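Local coordinates for protein N-acetylneuraminate epimerase (Escherichia coli, PDB 2UVK) that speeds the interconversion of the alpha- and beta-anomers of N-acetylneuraminic acid (sialic acid), as a homodimeric periplasmic beta-propeller built of Kelch repeats, at residues Leu101-Phe115 with Asn167-Trp180. Residues are numbered along the deposited sequence; the frame is centred on the assembly and turned at random. Where two conformers were deposited one is given.
Sequences LMSHAPMGMAGHVTF and NKFLLSFDPSTQQW
W180 packs against the connection S103-M109, its indole plane sandwiched between A105 on one face and F173 CB on the other. CG stands anti to the carbonyl carbon (chi1 -69°), which turns the indole toward that connection. CB touches P106 CD at 3.8 Å. The pyrrole ring then takes A105 CA over its face in a CH-pi contact, 3.7 Å from CA to the centroid and only 6° off the ring normal. CD1 lies beside H104 O, and at the edge W180 NE1 gives a weak, bent hydrogen bond to S103 OG (2.9 Å, 126° at the proton). CE2 and CZ2 meet A105 CB, CE2 at 3.7 Å. Farthest out, CH2 meets M109 SE at 3.8 Å, an oblique Met-aromatic contact. S103 OG in turn donates to Q178 O at 2.7 Å. Replacing W180 by an alanine is likely to open a gap between A105 and F173 and leave S103 OG without its indole donor.

On one flank, L101 CD1 meets the edge of F173 at CZ (3.6 Å), while the extended Q178 side chain crosses L101 and two waters link its OE1 to the backbone of M102. On the other, a water joins G108 O to N167 ND2. Segment 101-115 leads from strand 97-100 of one four-stranded propeller blade into strand 112-117 of the next, packing over that blade's strands 169-174 and 179-185; F165 of the second subunit covers P106 and L171. Blade is thus joined to blade chiefly by apolar packing, the S103 hydroxyl bridging Q178 O and, weakly, the indole N-H.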
loop_
_atom_site.group_PDB
_atom_site.type_symbol
_atom_site.label_atom_id
_atom_site.label_comp_id
_atom_site.label_asym_id
_atom_site.label_seq_id
_atom_site.Cartn_x
_atom_site.Cartn_y
_atom_site.Cartn_z
ATOM N N LEU B 101 -18.060 -9.559 1.851
ATOM C CA LEU B 101 -18.477 -8.206 2.178
ATOM C C LEU B 101 -18.002 -7.256 1.083
ATOM O O LEU B 101 -16.947 -7.490 0.445
ATOM C CB LEU B 101 -17.949 -7.770 3.555
ATOM C CG LEU B 101 -18.296 -8.679 4.737
ATOM C CD1 LEU B 101 -17.763 -8.087 6.035
ATOM C CD2 LEU B 101 -19.808 -8.922 4.833
HETATM N N MSE B 102 -18.782 -6.208 0.838
HETATM C CA MSE B 102 -18.322 -5.134 -0.035
HETATM C C MSE B 102 -17.470 -4.256 0.846
HETATM O O MSE B 102 -17.971 -3.396 1.559
HETATM C CB MSE B 102 -19.508 -4.374 -0.633
HETATM C CG MSE B 102 -19.064 -3.279 -1.600
HETATM SE SE MSE B 102 -20.568 -2.540 -2.583
HETATM C CE MSE B 102 -20.697 -3.837 -4.053
ATOM N N SER B 103 -16.162 -4.517 0.828
ATOM C CA SER B 103 -15.237 -3.915 1.760
ATOM C C SER B 103 -13.845 -4.012 1.155
ATOM O O SER B 103 -13.443 -5.096 0.762
ATOM C CB SER B 103 -15.274 -4.704 3.052
ATOM O OG SER B 103 -14.451 -4.144 4.036
ATOM N N HIS B 104 -13.117 -2.907 1.134
ATOM C CA HIS B 104 -11.810 -2.865 0.453
ATOM C C HIS B 104 -10.705 -2.420 1.397
ATOM O O HIS B 104 -10.568 -1.224 1.672
ATOM C CB HIS B 104 -11.916 -1.908 -0.728
ATOM C CG HIS B 104 -12.854 -2.408 -1.780
ATOM N ND1 HIS B 104 -14.149 -1.957 -1.933
ATOM C CD2 HIS B 104 -12.676 -3.382 -2.703
ATOM C CE1 HIS B 104 -14.714 -2.620 -2.928
ATOM N NE2 HIS B 104 -13.858 -3.509 -3.387
ATOM N N ALA B 105 -9.920 -3.370 1.890
ATOM C CA ALA B 105 -8.795 -3.018 2.744
ATOM C C ALA B 105 -7.760 -2.239 1.928
ATOM O O ALA B 105 -7.493 -2.573 0.771
ATOM C CB ALA B 105 -8.188 -4.274 3.334
ATOM N N PRO B 106 -7.183 -1.193 2.522
ATOM C CA PRO B 106 -6.220 -0.380 1.800
ATOM C C PRO B 106 -4.923 -1.076 1.427
ATOM O O PRO B 106 -4.193 -0.574 0.552
ATOM C CB PRO B 106 -5.968 0.795 2.750
ATOM C CG PRO B 106 -6.317 0.270 4.063
ATOM C CD PRO B 106 -7.490 -0.597 3.840
HETATM N N MSE B 107 -4.635 -2.193 2.081
HETATM C CA MSE B 107 -3.455 -3.003 1.769
HETATM C C MSE B 107 -3.859 -4.461 1.591
HETATM O O MSE B 107 -4.760 -4.954 2.273
HETATM C CB MSE B 107 -2.405 -2.874 2.885
HETATM C CG MSE B 107 -1.432 -1.670 2.744
HETATM SE SE MSE B 107 -2.167 0.072 3.234
HETATM C CE MSE B 107 -2.324 -0.162 5.175
ATOM N N GLY B 108 -3.205 -5.163 0.664
ATOM C CA GLY B 108 -3.351 -6.584 0.617
ATOM C C GLY B 108 -2.975 -7.150 1.974
ATOM O O GLY B 108 -2.239 -6.518 2.744
HETATM N N MSE B 109 -3.470 -8.341 2.283
HETATM C CA MSE B 109 -3.290 -8.965 3.587
HETATM C C MSE B 109 -2.840 -10.410 3.437
HETATM O O MSE B 109 -3.650 -11.306 3.215
HETATM C CB MSE B 109 -4.612 -8.882 4.345
HETATM C CG MSE B 109 -4.988 -7.461 4.669
HETATM SE SE MSE B 109 -6.691 -7.345 5.660
HETATM C CE MSE B 109 -7.897 -7.797 4.188
ATOM N N ALA B 110 -1.529 -10.629 3.516
ATOM C CA ALA B 110 -0.929 -11.960 3.614
ATOM C C ALA B 110 0.327 -11.901 4.434
ATOM O O ALA B 110 1.222 -11.144 4.080
ATOM C CB ALA B 110 -0.618 -12.561 2.224
ATOM N N GLY B 111 0.355 -12.670 5.527
ATOM C CA GLY B 111 1.398 -12.525 6.525
ATOM C C GLY B 111 1.048 -11.495 7.582
ATOM O O GLY B 111 1.834 -11.238 8.492
ATOM N N HIS B 112 -0.119 -10.895 7.446
ATOM C CA HIS B 112 -0.664 -9.987 8.446
ATOM C C HIS B 112 -1.062 -10.766 9.703
ATOM O O HIS B 112 -1.199 -12.002 9.721
ATOM C CB HIS B 112 -1.866 -9.249 7.877
ATOM C CG HIS B 112 -2.958 -10.155 7.409
ATOM N ND1 HIS B 112 -2.748 -11.168 6.490
ATOM C CD2 HIS B 112 -4.274 -10.208 7.741
ATOM C CE1 HIS B 112 -3.886 -11.812 6.296
ATOM N NE2 HIS B 112 -4.827 -11.238 7.031
ATOM N N VAL B 113 -1.279 -9.998 10.766
ATOM C CA VAL B 113 -1.941 -10.524 11.948
ATOM C C VAL B 113 -3.311 -9.859 12.070
ATOM O O VAL B 113 -3.583 -8.842 11.432
ATOM C CB VAL B 113 -1.115 -10.276 13.236
ATOM C CG1 VAL B 113 0.202 -11.054 13.181
ATOM C CG2 VAL B 113 -0.940 -8.788 13.494
ATOM N N THR B 114 -4.175 -10.441 12.893
ATOM C CA THR B 114 -5.441 -9.794 13.233
ATOM C C THR B 114 -5.793 -10.091 14.679
ATOM O O THR B 114 -5.603 -11.212 15.170
ATOM C CB THR B 114 -6.559 -10.273 12.271
ATOM O OG1 THR B 114 -6.181 -9.940 10.935
ATOM C CG2 THR B 114 -7.895 -9.623 12.563
ATOM N N PHE B 115 -6.237 -9.040 15.372
ATOM C CA PHE B 115 -6.746 -9.173 16.740
ATOM C C PHE B 115 -8.005 -8.339 16.917
ATOM O O PHE B 115 -8.269 -7.417 16.154
ATOM C CB PHE B 115 -5.674 -8.791 17.778
ATOM C CG PHE B 115 -5.187 -7.362 17.694
ATOM C CD1 PHE B 115 -5.666 -6.401 18.563
ATOM C CD2 PHE B 115 -4.204 -6.985 16.785
ATOM C CE1 PHE B 115 -5.192 -5.089 18.518
ATOM C CE2 PHE B 115 -3.741 -5.677 16.739
ATOM C CZ PHE B 115 -4.249 -4.728 17.605
ATOM N N ASN B 167 3.813 -4.164 5.651
ATOM C CA ASN B 167 2.834 -3.190 6.123
ATOM C C ASN B 167 3.042 -2.840 7.590
ATOM O O ASN B 167 2.822 -3.687 8.471
ATOM C CB ASN B 167 1.412 -3.733 5.966
ATOM C CG ASN B 167 0.360 -2.689 6.247
ATOM O OD1 ASN B 167 0.666 -1.508 6.384
ATOM N ND2 ASN B 167 -0.920 -3.117 6.288
ATOM N N LYS B 168 3.477 -1.600 7.835
ATOM C CA LYS B 168 3.681 -1.121 9.207
ATOM C C LYS B 168 2.454 -0.406 9.764
ATOM O O LYS B 168 2.431 -0.067 10.952
ATOM C CB LYS B 168 4.896 -0.173 9.301
ATOM C CG LYS B 168 4.736 1.147 8.620
ATOM C CD LYS B 168 5.919 2.082 8.912
ATOM C CE LYS B 168 5.773 3.420 8.263
ATOM N NZ LYS B 168 6.847 4.357 8.795
ATOM N N PHE B 169 1.444 -0.157 8.925
ATOM C CA PHE B 169 0.233 0.530 9.360
ATOM C C PHE B 169 -0.640 -0.394 10.178
ATOM O O PHE B 169 -0.621 -1.605 10.006
ATOM C CB PHE B 169 -0.555 1.073 8.185
ATOM C CG PHE B 169 0.144 2.163 7.452
ATOM C CD1 PHE B 169 0.110 3.459 7.931
ATOM C CD2 PHE B 169 0.845 1.906 6.286
ATOM C CE1 PHE B 169 0.729 4.476 7.260
ATOM C CE2 PHE B 169 1.470 2.917 5.612
ATOM C CZ PHE B 169 1.424 4.212 6.115
ATOM N N LEU B 170 -1.416 0.215 11.074
ATOM C CA LEU B 170 -2.433 -0.488 11.842
ATOM C C LEU B 170 -3.792 -0.057 11.297
ATOM O O LEU B 170 -4.100 1.137 11.242
ATOM C CB LEU B 170 -2.328 -0.125 13.330
ATOM C CG LEU B 170 -3.251 -0.877 14.296
ATOM C CD1 LEU B 170 -2.915 -2.322 14.380
ATOM C CD2 LEU B 170 -3.167 -0.232 15.694
ATOM N N LEU B 171 -4.589 -1.039 10.877
ATOM C CA LEU B 171 -5.883 -0.813 10.249
ATOM C C LEU B 171 -6.960 -1.346 11.182
ATOM O O LEU B 171 -6.734 -2.331 11.882
ATOM C CB LEU B 171 -5.954 -1.586 8.917
ATOM C CG LEU B 171 -4.768 -1.452 7.933
ATOM C CD1 LEU B 171 -5.026 -2.383 6.714
ATOM C CD2 LEU B 171 -4.531 -0.033 7.523
ATOM N N SER B 172 -8.126 -0.713 11.196
ATOM C CA SER B 172 -9.251 -1.283 11.938
ATOM C C SER B 172 -10.470 -1.437 11.032
ATOM O O SER B 172 -10.827 -0.529 10.275
ATOM C CB SER B 172 -9.585 -0.459 13.197
ATOM O OG SER B 172 -10.042 0.844 12.885
ATOM N N PHE B 173 -11.061 -2.621 11.110
ATOM C CA PHE B 173 -12.277 -2.974 10.389
ATOM C C PHE B 173 -13.424 -2.994 11.401
ATOM O O PHE B 173 -13.345 -3.699 12.406
ATOM C CB PHE B 173 -12.108 -4.357 9.754
ATOM C CG PHE B 173 -13.391 -4.976 9.264
ATOM C CD1 PHE B 173 -13.903 -4.671 8.025
ATOM C CD2 PHE B 173 -14.079 -5.900 10.058
ATOM C CE1 PHE B 173 -15.088 -5.261 7.561
ATOM C CE2 PHE B 173 -15.239 -6.477 9.583
ATOM C CZ PHE B 173 -15.738 -6.148 8.351
ATOM N N ASP B 174 -14.484 -2.244 11.102
ATOM C CA ASP B 174 -15.668 -2.176 11.984
ATOM C C ASP B 174 -16.766 -3.034 11.374
ATOM O O ASP B 174 -17.280 -2.699 10.316
ATOM C CB ASP B 174 -16.125 -0.724 12.133
ATOM C CG ASP B 174 -17.294 -0.570 13.126
ATOM O OD1 ASP B 174 -17.860 -1.597 13.523
ATOM O OD2 ASP B 174 -17.614 0.576 13.498
ATOM N N PRO B 175 -17.141 -4.157 12.029
ATOM C CA PRO B 175 -18.148 -5.042 11.432
ATOM C C PRO B 175 -19.514 -4.377 11.156
ATOM O O PRO B 175 -20.231 -4.800 10.265
ATOM C CB PRO B 175 -18.295 -6.163 12.464
ATOM C CG PRO B 175 -17.100 -6.086 13.313
ATOM C CD PRO B 175 -16.643 -4.668 13.313
ATOM N N SER B 176 -19.839 -3.346 11.912
ATOM C CA SER B 176 -21.118 -2.669 11.768
ATOM C C SER B 176 -21.214 -1.870 10.471
ATOM O O SER B 176 -22.268 -1.843 9.833
ATOM C CB SER B 176 -21.347 -1.768 12.974
ATOM O OG SER B 176 -21.364 -2.552 14.166
ATOM N N THR B 177 -20.096 -1.262 10.058
ATOM C CA THR B 177 -20.052 -0.415 8.858
ATOM C C THR B 177 -19.391 -1.147 7.675
ATOM O O THR B 177 -19.592 -0.782 6.511
ATOM C CB THR B 177 -19.250 0.869 9.139
ATOM O OG1 THR B 177 -17.875 0.540 9.323
ATOM C CG2 THR B 177 -19.741 1.560 10.418
ATOM N N GLN B 178 -18.623 -2.176 8.002
ATOM C CA GLN B 178 -17.756 -2.930 7.058
ATOM C C GLN B 178 -16.659 -2.090 6.412
ATOM O O GLN B 178 -16.109 -2.488 5.367
ATOM C CB GLN B 178 -18.566 -3.658 5.986
ATOM C CG GLN B 178 -19.717 -4.422 6.613
ATOM C CD GLN B 178 -20.607 -5.157 5.633
ATOM O OE1 GLN B 178 -20.417 -5.099 4.434
ATOM N NE2 GLN B 178 -21.626 -5.857 6.169
ATOM N N GLN B 179 -16.337 -0.964 7.048
ATOM C CA GLN B 179 -15.352 -0.027 6.542
ATOM C C GLN B 179 -14.044 -0.160 7.283
ATOM O O GLN B 179 -13.997 -0.598 8.443
ATOM C CB GLN B 179 -15.844 1.414 6.680
ATOM C CG GLN B 179 -17.166 1.700 6.026
ATOM C CD GLN B 179 -17.176 1.331 4.568
ATOM O OE1 GLN B 179 -16.466 1.940 3.760
ATOM N NE2 GLN B 179 -17.960 0.312 4.211
ATOM N N TRP B 180 -12.979 0.268 6.585
ATOM C CA TRP B 180 -11.595 0.243 7.085
ATOM C C TRP B 180 -11.124 1.628 7.461
ATOM O O TRP B 180 -11.341 2.577 6.724
ATOM C CB TRP B 180 -10.650 -0.312 6.003
ATOM C CG TRP B 180 -10.884 -1.747 5.774
ATOM C CD1 TRP B 180 -11.770 -2.316 4.901
ATOM C CD2 TRP B 180 -10.222 -2.825 6.431
ATOM N NE1 TRP B 180 -11.716 -3.672 5.000
ATOM C CE2 TRP B 180 -10.797 -4.023 5.953
ATOM C CE3 TRP B 180 -9.269 -2.896 7.457
ATOM C CZ2 TRP B 180 -10.378 -5.286 6.399
ATOM C CZ3 TRP B 180 -8.844 -4.143 7.895
ATOM C CH2 TRP B 180 -9.409 -5.329 7.377
HETATM O O HOH W 1 -17.274 -0.744 1.441
HETATM O O HOH W 2 -21.357 -5.987 2.168
HETATM O O HOH W 3 -20.346 -2.437 2.782
HETATM O O HOH W 4 -1.805 -5.827 5.563
#